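Local coordinates for protein nicotinate phosphoribosyltransferase (PDB 2IM5) that probably catalyses the ATP-dependent synthesis of nicotinate ribonucleotide from nicotinate and 5-phosphoribosyl 1-diphosphate, a step of NAD biosynthesis, at residues S6-D11 with S195-A200; W119-L124 with G166-F171; F162-M167 with T332-D337; H211-I216 with T246-T251; I302-S307 with A326-G331. One frame throughout, in Å; residues are numbered along the deposited sequence.

Interaction 1: S6-D11 with S195-A200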
# COMPACT_ATOMS: atom_id res chain seq x y z
N SER A 6 15.54 -8.03 6.31
CA SER A 6 14.59 -8.27 7.38
C SER A 6 13.22 -8.72 6.89
O SER A 6 12.69 -8.20 5.90
CB SER A 6 14.41 -7.02 8.23
OG SER A 6 13.32 -7.19 9.13
N ILE A 7 12.63 -9.67 7.59
CA ILE A 7 11.31 -10.15 7.21
C ILE A 7 10.28 -9.05 7.49
O ILE A 7 9.16 -9.12 7.02
CB ILE A 7 10.97 -11.46 7.96
CG1 ILE A 7 9.96 -12.27 7.14
CG2 ILE A 7 10.41 -11.16 9.34
CD1 ILE A 7 9.88 -13.73 7.55
N LEU A 8 10.69 -8.02 8.24
CA LEU A 8 9.81 -6.90 8.55
C LEU A 8 10.00 -5.74 7.58
O LEU A 8 9.32 -4.72 7.68
CB LEU A 8 10.04 -6.40 9.98
CG LEU A 8 9.77 -7.33 11.16
CD1 LEU A 8 9.84 -6.52 12.45
CD2 LEU A 8 8.40 -8.00 11.01
N ASP A 9 10.93 -5.89 6.64
CA ASP A 9 11.18 -4.84 5.65
C ASP A 9 10.10 -4.97 4.58
O ASP A 9 10.33 -5.51 3.50
CB ASP A 9 12.58 -4.98 5.05
CG ASP A 9 12.96 -3.81 4.15
OD1 ASP A 9 12.31 -2.75 4.23
OD2 ASP A 9 13.93 -3.95 3.37
N THR A 10 8.91 -4.49 4.93
CA THR A 10 7.75 -4.54 4.05
C THR A 10 6.72 -3.56 4.61
O THR A 10 6.96 -2.94 5.66
CB THR A 10 7.15 -5.98 4.03
OG1 THR A 10 6.06 -6.04 3.10
CG2 THR A 10 6.65 -6.36 5.41
N ASP A 11 5.60 -3.40 3.92
CA ASP A 11 4.56 -2.49 4.38
C ASP A 11 3.63 -3.11 5.42
O ASP A 11 3.35 -4.31 5.38
CB ASP A 11 3.72 -1.99 3.21
CG ASP A 11 4.45 -0.94 2.40
OD1 ASP A 11 4.92 0.05 3.00
OD2 ASP A 11 4.55 -1.10 1.17
N SER A 195 5.18 3.25 7.16
CA SER A 195 4.53 2.03 6.73
C SER A 195 5.52 0.87 6.79
O SER A 195 5.12 -0.29 6.94
CB SER A 195 4.00 2.21 5.30
OG SER A 195 3.32 1.05 4.87
N ASN A 196 6.81 1.19 6.68
CA ASN A 196 7.86 0.18 6.72
C ASN A 196 8.03 -0.32 8.15
O ASN A 196 8.60 0.38 9.00
CB ASN A 196 9.18 0.77 6.22
CG ASN A 196 10.25 -0.27 6.03
OD1 ASN A 196 10.51 -1.09 6.92
ND2 ASN A 196 10.89 -0.26 4.87
N VAL A 197 7.54 -1.52 8.43
CA VAL A 197 7.60 -2.08 9.78
C VAL A 197 9.02 -2.21 10.33
O VAL A 197 9.26 -1.93 11.51
CB VAL A 197 6.89 -3.45 9.84
CG1 VAL A 197 6.81 -3.94 11.28
CG2 VAL A 197 5.49 -3.32 9.24
N HIS A 198 9.95 -2.62 9.47
CA HIS A 198 11.34 -2.77 9.86
C HIS A 198 11.97 -1.44 10.32
O HIS A 198 12.62 -1.38 11.36
CB HIS A 198 12.17 -3.32 8.69
CG HIS A 198 13.64 -3.12 8.85
ND1 HIS A 198 14.36 -3.63 9.91
CD2 HIS A 198 14.53 -2.46 8.07
CE1 HIS A 198 15.63 -3.29 9.79
NE2 HIS A 198 15.76 -2.58 8.68
N LEU A 199 11.76 -0.39 9.53
CA LEU A 199 12.32 0.90 9.88
C LEU A 199 11.60 1.54 11.07
O LEU A 199 12.17 2.38 11.77
CB LEU A 199 12.30 1.83 8.66
CG LEU A 199 13.26 1.35 7.56
CD1 LEU A 199 13.22 2.32 6.38
CD2 LEU A 199 14.68 1.24 8.12
N ALA A 200 10.35 1.15 11.31
CA ALA A 200 9.61 1.69 12.44
C ALA A 200 10.24 1.07 13.69
O ALA A 200 10.39 1.71 14.72
CB ALA A 200 8.14 1.30 12.35
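Ser195 and Asp11 meet where this contact is tight. Ser195 OG donates to Asp11 OD1 at 2.7 Å, coming from above the carboxylate plane. The other oxygen, Asp11 OD2, is bonded to helix 120-134. Val197 N reaches Thr10 O at 3.2 Å, almost in line with the carbonyl bond. That oxygen also takes a CA-H...O contact from Asn196. Asn196 ND2 lies 2.9 Å from Asp9 OD1 and donates to it. Amide and carboxylate are nearly coplanar, 26° apart. The Asp9 side chain swings its CG opposite the backbone N (chi1 -172°), which carries the acid across to the amide, while Asp9 OD2 forms a salt bridge with Arg170.

Asn196 is the N-cap of helix 197-203, and its OD1 accepts from Leu199 N at 3.0 Å. Its oxygen caps the helix and its nitrogen holds the N-terminal loop. That loop makes a type I turn from Ser6 to Asp9. Ser6 OG accepts from Leu8 N in an ST turn and also bonds Glu66.

Towards the partly exposed His198 the polar bonding weakens and van der Waals contact takes over. His198 N points to Leu8 O at 2.8 Å, but the bond is bent and weak. Leu8 CD1 and Val197 CG1 touch at 4.1 Å, near Phe15. The His198 ring lays one face on Ser6 CB, which sits off-centre, 4.1 Å from the ring centroid.

Interaction 2: W119-L124 with G166-F171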
# COMPACT_ATOMS: atom_id res chain seq x y z
N TRP A 119 4.64 -11.11 -0.97
CA TRP A 119 5.68 -10.90 -1.97
C TRP A 119 5.70 -9.49 -2.57
O TRP A 119 6.77 -8.96 -2.87
CB TRP A 119 5.53 -11.88 -3.14
CG TRP A 119 5.98 -13.29 -2.90
CD1 TRP A 119 5.18 -14.41 -2.87
CD2 TRP A 119 7.32 -13.76 -2.73
NE1 TRP A 119 5.95 -15.53 -2.71
CE2 TRP A 119 7.27 -15.17 -2.61
CE3 TRP A 119 8.57 -13.12 -2.67
CZ2 TRP A 119 8.41 -15.95 -2.44
CZ3 TRP A 119 9.71 -13.90 -2.50
CH2 TRP A 119 9.62 -15.31 -2.38
N GLU A 120 4.53 -8.89 -2.74
CA GLU A 120 4.41 -7.58 -3.38
C GLU A 120 5.44 -6.49 -3.08
O GLU A 120 6.22 -6.12 -3.96
CB GLU A 120 3.02 -6.97 -3.15
CG GLU A 120 2.79 -5.72 -4.01
CD GLU A 120 1.78 -4.75 -3.42
OE1 GLU A 120 1.19 -5.07 -2.37
OE2 GLU A 120 1.58 -3.65 -4.00
N THR A 121 5.41 -5.97 -1.86
CA THR A 121 6.32 -4.89 -1.48
C THR A 121 7.80 -5.24 -1.59
O THR A 121 8.57 -4.47 -2.15
CB THR A 121 5.99 -4.37 -0.05
OG1 THR A 121 4.71 -3.73 -0.06
CG2 THR A 121 7.03 -3.36 0.40
N PRO A 122 8.22 -6.39 -1.04
CA PRO A 122 9.64 -6.77 -1.13
C PRO A 122 10.12 -6.86 -2.58
O PRO A 122 11.19 -6.35 -2.92
CB PRO A 122 9.68 -8.12 -0.42
CG PRO A 122 8.57 -8.01 0.58
CD PRO A 122 7.48 -7.37 -0.22
N ILE A 123 9.34 -7.52 -3.43
CA ILE A 123 9.71 -7.66 -4.83
C ILE A 123 9.85 -6.31 -5.54
O ILE A 123 10.80 -6.10 -6.29
CB ILE A 123 8.71 -8.56 -5.60
CG1 ILE A 123 8.88 -10.01 -5.14
CG2 ILE A 123 8.94 -8.44 -7.12
CD1 ILE A 123 8.00 -11.02 -5.88
N LEU A 124 8.91 -5.40 -5.31
CA LEU A 124 8.99 -4.09 -5.94
C LEU A 124 10.21 -3.32 -5.43
O LEU A 124 10.91 -2.67 -6.21
CB LEU A 124 7.70 -3.29 -5.69
CG LEU A 124 6.46 -3.78 -6.45
CD1 LEU A 124 5.23 -3.07 -5.93
CD2 LEU A 124 6.63 -3.55 -7.94
N GLY A 166 6.75 5.30 1.24
CA GLY A 166 7.46 5.14 -0.02
C GLY A 166 8.35 3.93 -0.24
O GLY A 166 9.25 3.97 -1.09
N MET A 167 8.11 2.85 0.49
CA MET A 167 8.94 1.66 0.36
C MET A 167 9.02 1.02 -1.03
O MET A 167 10.11 0.82 -1.56
CB MET A 167 8.49 0.61 1.39
CG MET A 167 8.94 -0.81 1.06
SD MET A 167 9.08 -1.85 2.51
CE MET A 167 10.39 -2.93 1.97
N ARG A 168 7.87 0.71 -1.61
CA ARG A 168 7.85 0.06 -2.91
C ARG A 168 8.67 0.70 -4.03
O ARG A 168 9.19 -0.00 -4.89
CB ARG A 168 6.41 -0.13 -3.37
CG ARG A 168 5.73 -1.29 -2.68
CD ARG A 168 4.24 -1.34 -3.01
NE ARG A 168 3.59 -0.13 -2.52
CZ ARG A 168 2.32 0.18 -2.75
NH1 ARG A 168 1.56 -0.64 -3.48
NH2 ARG A 168 1.81 1.30 -2.27
N ARG A 169 8.80 2.03 -4.01
CA ARG A 169 9.57 2.70 -5.05
C ARG A 169 10.80 3.45 -4.54
O ARG A 169 11.33 4.32 -5.23
CB ARG A 169 8.68 3.67 -5.82
CG ARG A 169 7.65 2.95 -6.66
CD ARG A 169 6.78 3.90 -7.44
NE ARG A 169 5.77 3.16 -8.18
CZ ARG A 169 4.88 3.72 -8.99
NH1 ARG A 169 4.88 5.04 -9.16
NH2 ARG A 169 3.99 2.97 -9.62
N ARG A 170 11.26 3.09 -3.35
CA ARG A 170 12.44 3.73 -2.77
C ARG A 170 13.65 3.52 -3.68
O ARG A 170 13.71 2.54 -4.43
CB ARG A 170 12.72 3.15 -1.39
CG ARG A 170 13.14 1.68 -1.41
CD ARG A 170 13.20 1.11 0.00
NE ARG A 170 13.64 -0.28 0.03
CZ ARG A 170 13.54 -1.07 1.09
NH1 ARG A 170 13.02 -0.60 2.22
NH2 ARG A 170 13.96 -2.33 1.03
N PHE A 171 14.62 4.44 -3.62
CA PHE A 171 15.83 4.31 -4.42
C PHE A 171 16.58 3.08 -3.90
O PHE A 171 17.11 2.29 -4.67
CB PHE A 171 16.71 5.55 -4.27
CG PHE A 171 17.95 5.52 -5.13
CD1 PHE A 171 17.92 5.96 -6.45
CD2 PHE A 171 19.15 5.04 -4.62
CE1 PHE A 171 19.06 5.92 -7.25
CE2 PHE A 171 20.30 4.99 -5.41
CZ PHE A 171 20.26 5.43 -6.73
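Glu120 and Arg168 form the salt bridge of this contact. Arg168 NH1 donates to Glu120 OE2 at 3.1 Å, with an angle of 142° at the hydrogen. OE2 is met on its syn side, though out of the carboxylate plane. The carboxylate and guanidinium planes stand 87° apart, so a single N-H makes the bond and no two-pronged pairing arises. The other oxygen, Glu120 OE1, is taken by Lys14 and Tyr13 OH. Both oxygens are thus held by partners, two of them basic, which probably favours the charged form.

Arg168 reaches the acid by a bend at chi3 (-62°). Before the bend, its methylene groups run beside Leu124, pointing the same way. Leu124 CD1 touches Arg168 CD at 3.5 Å. On another flank, Thr121 OG1 rests 3.7 Å from Arg168 CG, crossing the chain at about a right angle. The same hydroxyl is bonded to Asp11 OD2, which also makes a long, weak ion pair with Arg168 NE.

The methyl of Thr121 faces Met167. Thr121 CG2 lies 3.3 Å from Met167 CG, closer than carbons usually pack, and equally near the sulfur SD. The Met167 chain crosses it at about a right angle.

The arrangement joins the start of helix 120-134 to the type I turn from Met167 to Arg170. This turn follows strand 162-164, at the C-terminal end of the parallel strands. In alpha/beta barrels, including those of type II phosphoribosyltransferases, that end carries the active site.

Interaction 3: F162-M167 with T332-D337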
# COMPACT_ATOMS: atom_id res chain seq x y z
N PHE A 162 1.87 13.54 8.91
CA PHE A 162 2.16 12.69 7.76
C PHE A 162 2.86 11.39 8.13
O PHE A 162 3.45 11.28 9.21
CB PHE A 162 3.00 13.46 6.74
CG PHE A 162 4.46 13.59 7.12
CD1 PHE A 162 5.41 12.72 6.59
CD2 PHE A 162 4.87 14.56 8.02
CE1 PHE A 162 6.75 12.82 6.95
CE2 PHE A 162 6.21 14.67 8.39
CZ PHE A 162 7.15 13.80 7.86
N SER A 163 2.80 10.43 7.22
CA SER A 163 3.43 9.13 7.40
C SER A 163 4.26 8.84 6.15
O SER A 163 3.95 9.33 5.07
CB SER A 163 2.37 8.03 7.58
OG SER A 163 1.63 8.18 8.78
N ILE A 164 5.30 8.03 6.32
CA ILE A 164 6.18 7.65 5.21
C ILE A 164 5.65 6.38 4.55
O ILE A 164 5.65 5.31 5.16
CB ILE A 164 7.62 7.40 5.72
CG1 ILE A 164 8.11 8.63 6.50
CG2 ILE A 164 8.55 7.08 4.55
CD1 ILE A 164 9.44 8.42 7.22
N PHE A 165 5.18 6.51 3.31
CA PHE A 165 4.63 5.39 2.52
C PHE A 165 5.42 5.17 1.23
O PHE A 165 4.82 4.88 0.20
CB PHE A 165 3.19 5.70 2.07
CG PHE A 165 2.16 5.72 3.16
CD1 PHE A 165 2.47 5.36 4.46
CD2 PHE A 165 0.85 6.09 2.86
CE1 PHE A 165 1.48 5.36 5.46
CE2 PHE A 165 -0.14 6.10 3.84
CZ PHE A 165 0.18 5.73 5.14
N GLY A 166 6.75 5.30 1.24
CA GLY A 166 7.46 5.14 -0.02
C GLY A 166 8.35 3.93 -0.24
O GLY A 166 9.25 3.97 -1.09
N MET A 167 8.11 2.85 0.49
CA MET A 167 8.94 1.66 0.36
C MET A 167 9.02 1.02 -1.03
O MET A 167 10.11 0.82 -1.56
CB MET A 167 8.49 0.61 1.39
CG MET A 167 8.94 -0.81 1.06
SD MET A 167 9.08 -1.85 2.51
CE MET A 167 10.39 -2.93 1.97
N THR A 332 7.09 8.34 -2.71
CA THR A 332 8.27 8.53 -3.54
C THR A 332 8.97 9.89 -3.41
O THR A 332 10.19 9.96 -3.59
CB THR A 332 7.91 8.26 -5.03
OG1 THR A 332 9.11 7.95 -5.75
CG2 THR A 332 7.24 9.46 -5.66
N ASN A 333 8.24 10.95 -3.10
CA ASN A 333 8.87 12.26 -2.94
C ASN A 333 9.91 12.22 -1.83
O ASN A 333 10.85 13.01 -1.83
CB ASN A 333 7.82 13.33 -2.62
CG ASN A 333 8.46 14.67 -2.28
OD1 ASN A 333 8.90 14.90 -1.15
ND2 ASN A 333 8.52 15.56 -3.27
N LEU A 334 9.74 11.30 -0.88
CA LEU A 334 10.67 11.18 0.23
C LEU A 334 11.71 10.09 0.03
O LEU A 334 12.89 10.29 0.30
CB LEU A 334 9.90 10.89 1.53
CG LEU A 334 8.90 11.94 2.05
CD1 LEU A 334 8.21 11.44 3.30
CD2 LEU A 334 9.63 13.24 2.33
N THR A 335 11.28 8.92 -0.45
CA THR A 335 12.19 7.79 -0.60
C THR A 335 12.94 7.68 -1.93
O THR A 335 13.81 6.82 -2.08
CB THR A 335 11.44 6.47 -0.38
OG1 THR A 335 10.47 6.31 -1.42
CG2 THR A 335 10.71 6.50 0.97
N ASN A 336 12.59 8.51 -2.89
CA ASN A 336 13.28 8.47 -4.17
C ASN A 336 13.37 9.87 -4.76
O ASN A 336 12.67 10.20 -5.72
CB ASN A 336 12.58 7.53 -5.15
CG ASN A 336 13.50 7.06 -6.26
OD1 ASN A 336 14.41 7.80 -6.67
ND2 ASN A 336 13.26 5.85 -6.76
N ASP A 337 14.22 10.69 -4.16
CA ASP A 337 14.44 12.07 -4.58
C ASP A 337 15.93 12.31 -4.30
O ASP A 337 16.32 13.20 -3.53
CB ASP A 337 13.56 13.00 -3.74
CG ASP A 337 13.73 14.47 -4.11
OD1 ASP A 337 14.15 14.76 -5.25
OD2 ASP A 337 13.43 15.33 -3.24
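In the parallel sheet, Phe162 and Ile164 of strand 162-164, with Gly166 just beyond, meet the short helix 332-335, which follows the neighbouring strand 325-330. The bond that joins them is at the loop. Thr335 OG1 donates to Gly166 O at 2.7 Å. The hydroxyl comes from the flank of the carbonyl, with a C=O...O angle of 117°, and is tilted from its plane. Thr335 OG1 sits between its own backbone N and carbonyl carbon (chi1 66°). This turns the hydroxyl to the Gly166 oxygen and sets the methyl CG2 beside Gly166 CA, 3.7 Å away. Gly166 CA also lies 4.2 Å from Thr332 N, so the helix start comes close to the glycine backbone.

Strands 162-164 and 325-330 are the first and the last of the parallel sheet in chain order, yet they are neighbours in it. Such a pairing fits an alpha/beta barrel that closes on itself, and here the loop after one strand is bonded to the helix after the other.

Away from the hydroxyl, toward Phe162, the contact is apolar. Leu334 CD1 does most of the touching. It reaches Phe162 CE1 at 4.2 Å, the two side chains crossing at a slant, and Ile164 CG1 at 4.3 Å. Ile164 CG2 turns instead to Thr335 CG2, at 4.2 Å. Leu183 of helix 173-186 packs on both Ile164 and Leu334.

Interaction 4: H211-I216 with T246-T251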
# COMPACT_ATOMS: atom_id res chain seq x y z
N HIS A 211 -5.92 -0.60 5.13
CA HIS A 211 -6.13 -1.82 4.37
C HIS A 211 -5.87 -1.40 2.92
O HIS A 211 -6.02 -0.22 2.58
CB HIS A 211 -7.56 -2.34 4.55
CG HIS A 211 -8.59 -1.56 3.78
ND1 HIS A 211 -8.67 -1.60 2.40
CD2 HIS A 211 -9.56 -0.71 4.18
CE1 HIS A 211 -9.64 -0.80 1.99
NE2 HIS A 211 -10.19 -0.25 3.06
N PRO A 212 -5.48 -2.34 2.06
CA PRO A 212 -5.20 -2.00 0.66
C PRO A 212 -6.38 -2.26 -0.28
O PRO A 212 -7.41 -2.80 0.13
CB PRO A 212 -4.03 -2.91 0.34
CG PRO A 212 -4.49 -4.19 1.02
CD PRO A 212 -5.03 -3.70 2.37
N HIS A 213 -6.19 -1.88 -1.55
CA HIS A 213 -7.20 -2.08 -2.58
C HIS A 213 -7.44 -3.57 -2.81
O HIS A 213 -8.57 -3.97 -3.08
CB HIS A 213 -6.76 -1.45 -3.90
CG HIS A 213 -6.78 0.04 -3.91
ND1 HIS A 213 -7.94 0.78 -3.85
CD2 HIS A 213 -5.77 0.94 -3.97
CE1 HIS A 213 -7.65 2.07 -3.88
NE2 HIS A 213 -6.33 2.19 -3.95
N GLU A 214 -6.39 -4.38 -2.71
CA GLU A 214 -6.52 -5.82 -2.96
C GLU A 214 -7.59 -6.47 -2.08
O GLU A 214 -8.26 -7.41 -2.51
CB GLU A 214 -5.18 -6.56 -2.79
CG GLU A 214 -4.60 -6.52 -1.39
CD GLU A 214 -3.36 -7.40 -1.23
OE1 GLU A 214 -3.51 -8.64 -1.14
OE2 GLU A 214 -2.24 -6.86 -1.21
N TRP A 215 -7.73 -5.97 -0.85
CA TRP A 215 -8.71 -6.51 0.08
C TRP A 215 -10.11 -6.32 -0.49
O TRP A 215 -10.90 -7.25 -0.51
CB TRP A 215 -8.59 -5.81 1.44
CG TRP A 215 -9.61 -6.23 2.46
CD1 TRP A 215 -10.60 -5.45 3.01
CD2 TRP A 215 -9.73 -7.53 3.08
NE1 TRP A 215 -11.32 -6.18 3.93
CE2 TRP A 215 -10.81 -7.45 4.00
CE3 TRP A 215 -9.04 -8.74 2.96
CZ2 TRP A 215 -11.21 -8.54 4.78
CZ3 TRP A 215 -9.44 -9.83 3.74
CH2 TRP A 215 -10.52 -9.72 4.64
N ILE A 216 -10.40 -5.11 -0.97
CA ILE A 216 -11.71 -4.82 -1.56
C ILE A 216 -11.87 -5.58 -2.87
O ILE A 216 -12.92 -6.14 -3.15
CB ILE A 216 -11.88 -3.32 -1.87
CG1 ILE A 216 -11.52 -2.47 -0.65
CG2 ILE A 216 -13.30 -3.04 -2.30
CD1 ILE A 216 -12.37 -2.72 0.53
N THR A 246 -9.63 2.78 8.89
CA THR A 246 -9.58 3.69 7.74
C THR A 246 -10.03 2.90 6.53
O THR A 246 -9.68 1.73 6.39
CB THR A 246 -8.15 4.20 7.48
OG1 THR A 246 -7.69 4.93 8.62
CG2 THR A 246 -8.13 5.12 6.26
N VAL A 247 -10.82 3.51 5.66
CA VAL A 247 -11.28 2.78 4.49
C VAL A 247 -11.01 3.49 3.17
O VAL A 247 -11.13 4.72 3.07
CB VAL A 247 -12.79 2.46 4.61
CG1 VAL A 247 -13.60 3.74 4.67
CG2 VAL A 247 -13.24 1.58 3.43
N LEU A 248 -10.61 2.71 2.17
CA LEU A 248 -10.35 3.19 0.82
C LEU A 248 -11.70 3.24 0.12
O LEU A 248 -12.48 2.30 0.22
CB LEU A 248 -9.42 2.24 0.08
CG LEU A 248 -7.93 2.55 0.17
CD1 LEU A 248 -7.13 1.40 -0.43
CD2 LEU A 248 -7.63 3.85 -0.57
N THR A 249 -11.96 4.32 -0.61
CA THR A 249 -13.24 4.49 -1.28
C THR A 249 -13.26 4.42 -2.81
O THR A 249 -14.32 4.25 -3.39
CB THR A 249 -13.87 5.84 -0.89
OG1 THR A 249 -13.10 6.90 -1.48
CG2 THR A 249 -13.86 6.02 0.62
N ASP A 250 -12.11 4.52 -3.45
CA ASP A 250 -12.07 4.55 -4.92
C ASP A 250 -11.94 3.24 -5.70
O ASP A 250 -11.91 3.28 -6.93
CB ASP A 250 -10.96 5.51 -5.37
CG ASP A 250 -9.57 4.96 -5.09
OD1 ASP A 250 -9.42 4.17 -4.14
OD2 ASP A 250 -8.62 5.32 -5.82
N THR A 251 -11.88 2.11 -5.01
CA THR A 251 -11.73 0.82 -5.69
C THR A 251 -12.67 0.70 -6.87
O THR A 251 -12.25 0.37 -7.98
CB THR A 251 -11.97 -0.36 -4.74
OG1 THR A 251 -11.24 -0.15 -3.53
CG2 THR A 251 -11.52 -1.67 -5.40
O HOH W 1 -7.65 0.32 7.03
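His213 turns its ring to Leu248 and Thr251. From CB, the torsion chi1 of -71° sets CG beside the backbone N and swings the ring to strand 246-248. CG meets the methyl CD1 of Leu248 at 3.8 Å. That methyl stands over the centre of the ring face, 3.5 Å from the centroid, in a CH-pi contact. ND1 points in the ring plane to Thr251 OG1 at 3.4 Å, a weak hydrogen bond whose direction is not settled. CE1 lies near Asp250 OD1, at a modelled distance too short to trust. CD2 lies under the same methyl. NE2 makes a weak hydrogen bond to Asp275.

His211 packs on the same strand. Its ND1 donates to Pro212 O at 2.9 Å, which fixes the ring rotation. The far edge then faces the strand, with NE2 3.6 Å from Val247 CG2. A water links His211 N, at 2.7 Å, to Thr246 O. Ile216 CG2 touches Thr251 CG2 at 3.8 Å.

The contact joins the loop and helix after strand 206-207 to strand 246-248 at the other margin of the sheet, consistent with a closed alpha/beta barrel. His213 is the predicted autophosphorylation site, consistent with a place in the active site; it carries no phosphate here.

Interaction 5: I302-S307 with A326-G331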
# COMPACT_ATOMS: atom_id res chain seq x y z
N ILE A 302 -9.38 12.37 6.95
CA ILE A 302 -9.14 11.90 5.60
C ILE A 302 -7.63 11.81 5.47
O ILE A 302 -6.92 12.77 5.76
CB ILE A 302 -9.64 12.85 4.51
CG1 ILE A 302 -11.16 12.90 4.49
CG2 ILE A 302 -9.11 12.37 3.15
CD1 ILE A 302 -11.72 13.86 3.45
N ILE A 303 -7.15 10.64 5.07
CA ILE A 303 -5.74 10.44 4.87
C ILE A 303 -5.54 10.53 3.35
O ILE A 303 -6.07 9.72 2.60
CB ILE A 303 -5.26 9.06 5.43
CG1 ILE A 303 -3.86 8.74 4.92
CG2 ILE A 303 -6.22 7.97 5.05
CD1 ILE A 303 -2.78 9.57 5.55
N PHE A 304 -4.80 11.55 2.92
CA PHE A 304 -4.52 11.78 1.51
C PHE A 304 -3.18 11.14 1.17
O PHE A 304 -2.19 11.36 1.87
CB PHE A 304 -4.46 13.29 1.23
CG PHE A 304 -5.75 14.02 1.55
CD1 PHE A 304 -6.72 14.19 0.57
CD2 PHE A 304 -5.98 14.54 2.83
CE1 PHE A 304 -7.90 14.87 0.86
CE2 PHE A 304 -7.15 15.22 3.12
CZ PHE A 304 -8.11 15.39 2.14
N SER A 305 -3.13 10.36 0.10
CA SER A 305 -1.89 9.68 -0.26
C SER A 305 -1.62 9.58 -1.76
O SER A 305 -0.83 8.74 -2.19
CB SER A 305 -1.90 8.27 0.33
OG SER A 305 -2.99 7.53 -0.21
N ASP A 306 -2.27 10.42 -2.55
CA ASP A 306 -2.08 10.38 -3.99
C ASP A 306 -0.90 11.21 -4.51
O ASP A 306 -1.03 12.42 -4.74
CB ASP A 306 -3.37 10.81 -4.69
CG ASP A 306 -3.26 10.73 -6.20
OD1 ASP A 306 -2.53 9.84 -6.70
OD2 ASP A 306 -3.91 11.54 -6.89
N SER A 307 0.25 10.55 -4.69
CA SER A 307 1.47 11.20 -5.19
C SER A 307 1.68 12.59 -4.60
O SER A 307 1.77 13.57 -5.33
CB SER A 307 1.41 11.33 -6.72
OG SER A 307 1.26 10.07 -7.32
N ALA A 326 -7.38 16.20 8.59
CA ALA A 326 -6.54 15.65 7.54
C ALA A 326 -5.17 15.15 7.98
O ALA A 326 -4.56 15.70 8.90
CB ALA A 326 -6.37 16.68 6.43
N SER A 327 -4.71 14.09 7.33
CA SER A 327 -3.39 13.52 7.60
C SER A 327 -2.89 13.15 6.21
O SER A 327 -3.65 13.18 5.24
CB SER A 327 -3.48 12.29 8.51
OG SER A 327 -4.15 11.23 7.86
N PHE A 328 -1.62 12.78 6.11
CA PHE A 328 -1.07 12.48 4.81
C PHE A 328 -0.14 11.29 4.76
O PHE A 328 0.50 10.92 5.74
CB PHE A 328 -0.33 13.73 4.29
CG PHE A 328 -1.20 14.94 4.22
CD1 PHE A 328 -1.90 15.23 3.06
CD2 PHE A 328 -1.39 15.73 5.34
CE1 PHE A 328 -2.79 16.30 3.02
CE2 PHE A 328 -2.28 16.80 5.32
CZ PHE A 328 -2.98 17.09 4.16
N GLY A 329 -0.08 10.69 3.58
CA GLY A 329 0.80 9.56 3.34
C GLY A 329 1.68 10.04 2.21
O GLY A 329 1.19 10.27 1.10
N ILE A 330 2.96 10.24 2.48
CA ILE A 330 3.89 10.71 1.46
C ILE A 330 4.84 9.59 1.07
O ILE A 330 5.46 8.97 1.93
CB ILE A 330 4.69 11.93 1.96
CG1 ILE A 330 3.71 13.03 2.40
CG2 ILE A 330 5.61 12.44 0.87
CD1 ILE A 330 4.38 14.29 2.88
N GLY A 331 4.95 9.32 -0.23
CA GLY A 331 5.80 8.25 -0.68
C GLY A 331 7.10 8.56 -1.40
O GLY A 331 8.09 8.97 -0.79
O HOH W 2 1.82 10.01 -1.76
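Phe304 O is gripped twice by the neighbouring strand. Gly329 N donates to it at 2.8 Å, and Phe328 CA adds a CA-H...O contact at 3.3 Å. Two more backbone bonds complete the ladder: Ser327 N to Ile302 O at 3.0 Å, and Phe304 N to Ser327 O at 3.1 Å. The strands run parallel, 27° apart, within the beta-alpha-beta unit of strand 301-304, helix 310-320 and strand 325-330.

Phe304, Ala326 and Phe328 share the face covered by that helix, with helix 279-292 also against Phe304. The two rings lie side by side with planes 23° apart, slid so far that they barely overlap. They meet at Phe304 CD2 and Phe328 CE1, 3.6 Å apart. Ala326 CB sits at the edge of the Phe304 ring, in its plane, 3.7 Å from CE2. On the other face, Ile303 bends at chi2 (73°) and brings CD1 to Ser327 OG, 3.2 Å away, and equally close to Phe328 C.

Beyond Phe304 the first strand ends, and a water donates to Ser305 O, weakly, and to Gly329 O. The backbone ladder sets the parallel register and so brings Ser305 to the C-terminal end of the strands, where its hydroxyl bonds Asp275 and Arg273.

How the interactions relate
Interactions 1, 2 and 3 form one cluster. The salt bridge from Asp9 OD2 to Arg170 NH2, 2.8 Å, ties interaction 1 to interaction 2. Interactions 2 and 3 share Gly166 and Met167. Interaction 3 passes into interaction 5 through the parallel sheet, where Ser163 N lies 2.8 Å from Phe328 O. Interaction 5 touches interaction 4, with Thr246 CG2 3.6 Å from Ile303 CG2. Asp275 has a weak hydrogen bond with His213 and a firmer one with Ser305. Interaction 4 holds the predicted phosphohistidine site. It nears interaction 2 at Glu120 OE1 and Glu214 OE2, like charges 4.0 Å apart, but its centre is about 21 Å from that of interaction 1.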